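Local coordinates for protein GDP-6-deoxy-D-mannose reductase (Pseudomonas aeruginosa, PDB 6X3B) that probably catalyses the NADPH-dependent reduction of GDP-4-dehydro-6-deoxy-D-mannose in the biosynthesis of the lipopolysaccharide O-antigen, at residues Q23-T28 / A231-L236. Sequence-based numbering, arbitrary orientation.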
ATOM      1  N   GLN A  23      -2.070   0.539 -31.851  1.00 26.65           N
ATOM      2  CA  GLN A  23      -2.407  -0.303 -30.713  1.00 28.32           C
ATOM      3  C   GLN A  23      -3.685   0.204 -30.063  1.00 20.82           C
ATOM      4  O   GLN A  23      -3.932   1.408 -30.013  1.00 22.67           O
ATOM      5  CB  GLN A  23      -1.279  -0.323 -29.677  1.00 25.21           C
ATOM      6  CG  GLN A  23       0.021  -0.795 -30.297  1.00 30.47           C
ATOM      7  CD  GLN A  23       0.856  -1.606 -29.358  1.00 40.20           C
ATOM      8  OE1 GLN A  23       1.996  -1.249 -29.068  1.00 51.79           O
ATOM      9  NE2 GLN A  23       0.305  -2.714 -28.881  1.00 39.77           N
ATOM     10  N   ARG A  24      -4.481  -0.730 -29.551  1.00 20.85           N
ATOM     11  CA  ARG A  24      -5.781  -0.416 -28.977  1.00 19.54           C
ATOM     12  C   ARG A  24      -5.609  -0.020 -27.517  1.00 23.91           C
ATOM     13  O   ARG A  24      -5.017  -0.765 -26.731  1.00 22.76           O
ATOM     14  CB  ARG A  24      -6.720  -1.611 -29.089  1.00 20.40           C
ATOM     15  CG  ARG A  24      -7.209  -1.848 -30.539  1.00 28.22           C
ATOM     16  CD  ARG A  24      -7.983  -3.158 -30.657  1.00 32.63           C
ATOM     17  NE  ARG A  24      -8.607  -3.333 -31.980  1.00 42.75           N
ATOM     18  CZ  ARG A  24      -7.930  -3.488 -33.115  1.00 49.31           C
ATOM     19  NH1 ARG A  24      -6.602  -3.482 -33.104  1.00 49.72           N
ATOM     20  NH2 ARG A  24      -8.579  -3.651 -34.265  1.00 47.73           N
ATOM     21  N   LEU A  25      -6.157   1.136 -27.154  1.00 20.53           N
ATOM     22  CA  LEU A  25      -5.991   1.712 -25.829  1.00 18.28           C
ATOM     23  C   LEU A  25      -7.365   1.887 -25.196  1.00 22.05           C
ATOM     24  O   LEU A  25      -8.252   2.492 -25.802  1.00 18.14           O
ATOM     25  CB  LEU A  25      -5.271   3.062 -25.912  1.00 18.32           C
ATOM     26  CG  LEU A  25      -5.259   3.898 -24.624  1.00 22.39           C
ATOM     27  CD1 LEU A  25      -4.518   3.149 -23.518  1.00 19.07           C
ATOM     28  CD2 LEU A  25      -4.629   5.270 -24.877  1.00 20.57           C
ATOM     29  N   PHE A  26      -7.552   1.331 -24.010  1.00 21.79           N
ATOM     30  CA  PHE A  26      -8.757   1.574 -23.228  1.00 18.06           C
ATOM     31  C   PHE A  26      -8.395   2.447 -22.036  1.00 18.71           C
ATOM     32  O   PHE A  26      -7.380   2.208 -21.374  1.00 18.80           O
ATOM     33  CB  PHE A  26      -9.403   0.263 -22.757  1.00 19.50           C
ATOM     34  CG  PHE A  26     -10.730   0.462 -22.051  1.00 24.61           C
ATOM     35  CD1 PHE A  26     -11.932   0.486 -22.773  1.00 25.04           C
ATOM     36  CD2 PHE A  26     -10.772   0.648 -20.680  1.00 22.42           C
ATOM     37  CE1 PHE A  26     -13.149   0.689 -22.122  1.00 23.38           C
ATOM     38  CE2 PHE A  26     -11.988   0.846 -20.009  1.00 26.11           C
ATOM     39  CZ  PHE A  26     -13.175   0.874 -20.731  1.00 25.33           C
ATOM     40  N   VAL A  27      -9.223   3.461 -21.771  1.00 17.97           N
ATOM     41  CA  VAL A  27      -8.986   4.431 -20.704  1.00 17.03           C
ATOM     42  C   VAL A  27     -10.209   4.453 -19.792  1.00 24.64           C
ATOM     43  O   VAL A  27     -11.330   4.698 -20.258  1.00 19.56           O
ATOM     44  CB  VAL A  27      -8.713   5.840 -21.256  1.00 21.40           C
ATOM     45  CG1 VAL A  27      -8.466   6.817 -20.087  1.00 23.16           C
ATOM     46  CG2 VAL A  27      -7.508   5.829 -22.214  1.00 20.18           C
ATOM     47  N   THR A  28     -10.006   4.190 -18.508  1.00 18.17           N
ATOM     48  CA  THR A  28     -11.078   4.440 -17.551  1.00 18.05           C
ATOM     49  C   THR A  28     -11.075   5.906 -17.159  1.00 15.88           C
ATOM     50  O   THR A  28     -10.072   6.599 -17.295  1.00 17.54           O
ATOM     51  CB  THR A  28     -10.922   3.592 -16.280  1.00 17.15           C
ATOM     52  OG1 THR A  28      -9.809   4.091 -15.519  1.00 18.49           O
ATOM     53  CG2 THR A  28     -10.694   2.119 -16.637  1.00 17.24           C
ATOM     54  N   ALA A 231       3.326  12.420 -20.950  1.00 18.98           N
ATOM     55  CA  ALA A 231       4.126  11.504 -20.149  1.00 16.44           C
ATOM     56  C   ALA A 231       3.480  10.132 -20.068  1.00 16.75           C
ATOM     57  O   ALA A 231       4.179   9.124 -20.138  1.00 17.81           O
ATOM     58  CB  ALA A 231       4.342  12.089 -18.747  1.00 16.64           C
ATOM     59  N   TYR A 232       2.139  10.062 -19.904  1.00 17.70           N
ATOM     60  CA  TYR A 232       1.486   8.750 -19.802  1.00 17.34           C
ATOM     61  C   TYR A 232       1.617   7.966 -21.098  1.00 16.84           C
ATOM     62  O   TYR A 232       1.857   6.747 -21.085  1.00 18.21           O
ATOM     63  CB  TYR A 232      -0.009   8.886 -19.455  1.00 16.18           C
ATOM     64  CG  TYR A 232      -0.316   9.508 -18.109  1.00 16.81           C
ATOM     65  CD1 TYR A 232       0.683   9.707 -17.154  1.00 18.65           C
ATOM     66  CD2 TYR A 232      -1.614   9.909 -17.808  1.00 17.14           C
ATOM     67  CE1 TYR A 232       0.393  10.308 -15.922  1.00 17.50           C
ATOM     68  CE2 TYR A 232      -1.932  10.498 -16.589  1.00 18.14           C
ATOM     69  CZ  TYR A 232      -0.929  10.697 -15.644  1.00 16.87           C
ATOM     70  OH  TYR A 232      -1.215  11.281 -14.423  1.00 15.63           O
ATOM     71  N   LEU A 233       1.434   8.640 -22.234  1.00 19.43           N
ATOM     72  CA  LEU A 233       1.541   7.942 -23.519  1.00 15.28           C
ATOM     73  C   LEU A 233       2.975   7.487 -23.790  1.00 20.15           C
ATOM     74  O   LEU A 233       3.196   6.415 -24.378  1.00 21.03           O
ATOM     75  CB  LEU A 233       1.039   8.851 -24.642  1.00 22.24           C
ATOM     76  CG  LEU A 233      -0.462   9.194 -24.574  1.00 24.05           C
ATOM     77  CD1 LEU A 233      -0.836  10.149 -25.713  1.00 25.27           C
ATOM     78  CD2 LEU A 233      -1.339   7.928 -24.614  1.00 22.43           C
ATOM     79  N   ARG A 234       3.963   8.296 -23.399  1.00 20.68           N
ATOM     80  CA  ARG A 234       5.359   7.872 -23.581  1.00 23.69           C
ATOM     81  C   ARG A 234       5.726   6.732 -22.637  1.00 21.13           C
ATOM     82  O   ARG A 234       6.556   5.874 -22.980  1.00 20.78           O
ATOM     83  CB  ARG A 234       6.296   9.056 -23.381  1.00 23.76           C
ATOM     84  CG  ARG A 234       6.079  10.155 -24.417  1.00 33.15           C
ATOM     85  CD  ARG A 234       7.257  11.084 -24.492  1.00 38.09           C
ATOM     86  NE  ARG A 234       8.321  10.482 -25.271  1.00 35.15           N
ATOM     87  CZ  ARG A 234       8.433  10.595 -26.588  1.00 44.32           C
ATOM     88  NH1 ARG A 234       7.539  11.299 -27.269  1.00 48.37           N
ATOM     89  NH2 ARG A 234       9.432   9.993 -27.221  1.00 39.40           N
ATOM     90  N   LEU A 235       5.090   6.685 -21.464  1.00 15.09           N
ATOM     91  CA  LEU A 235       5.268   5.536 -20.588  1.00 18.66           C
ATOM     92  C   LEU A 235       4.715   4.269 -21.231  1.00 18.11           C
ATOM     93  O   LEU A 235       5.359   3.208 -21.182  1.00 18.47           O
ATOM     94  CB  LEU A 235       4.608   5.805 -19.234  1.00 13.93           C
ATOM     95  CG  LEU A 235       5.447   6.667 -18.296  1.00 16.08           C
ATOM     96  CD1 LEU A 235       4.641   7.049 -17.042  1.00 17.55           C
ATOM     97  CD2 LEU A 235       6.725   5.930 -17.930  1.00 17.26           C
ATOM     98  N   LEU A 236       3.510   4.351 -21.823  1.00 18.56           N
ATOM     99  CA  LEU A 236       2.968   3.204 -22.550  1.00 17.38           C
ATOM    100  C   LEU A 236       3.938   2.744 -23.629  1.00 18.61           C
ATOM    101  O   LEU A 236       4.096   1.540 -23.856  1.00 19.48           O
ATOM    102  CB  LEU A 236       1.634   3.555 -23.208  1.00 19.37           C
ATOM    103  CG  LEU A 236       0.454   3.904 -22.295  1.00 16.45           C
ATOM    104  CD1 LEU A 236      -0.784   4.144 -23.165  1.00 18.57           C
ATOM    105  CD2 LEU A 236       0.182   2.766 -21.319  1.00 17.25           C
TER
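Thr-28 OG1, hydrogen-bonded to His-79 ND1 and to the backbone N of Ala-81, ties strand 23-28, whose Leu-25 reaches across to Leu-233 and Leu-236 of helix 225-238, to strand 76-79 and the residues just after it. The setting is a Rossmann fold, and the example illustrates how residues far apart in sequence close the hydrophobic layer between a largely parallel sheet and a helix lying on its face. Strand 23-28 runs between strands 49-51 and 76-79, and the NADPH pocket begins just after it, although Leu-233 itself stays about 14 Å from the cofactor, measured from its side chain.

No hydrogen bond crosses the interface; the nearest CA atoms, those of Leu-25 and Leu-236, are 9.7 Å apart, and branched side chains bridge the gap. The CG of Leu-25 stands anti to the backbone N (chi1 169°), which carries its forked end out from the strand to the helix. Leu-25 CD1 lies 3.9 Å from CD1 of Leu-236, the two side chains crossing at about a right angle. Trp-49 of strand 49-51 touches Leu-233 and Leu-236, while Leu-236 also rests on Thr-119 and Leu-121 of the sheet. Only 84 Å² is buried between the segments, yet all three leucines are buried in the assembly. The second branch makes the looser contact, with Leu-236 close by and Leu-25 CD2 lying 4.2 Å from Leu-233 CD2.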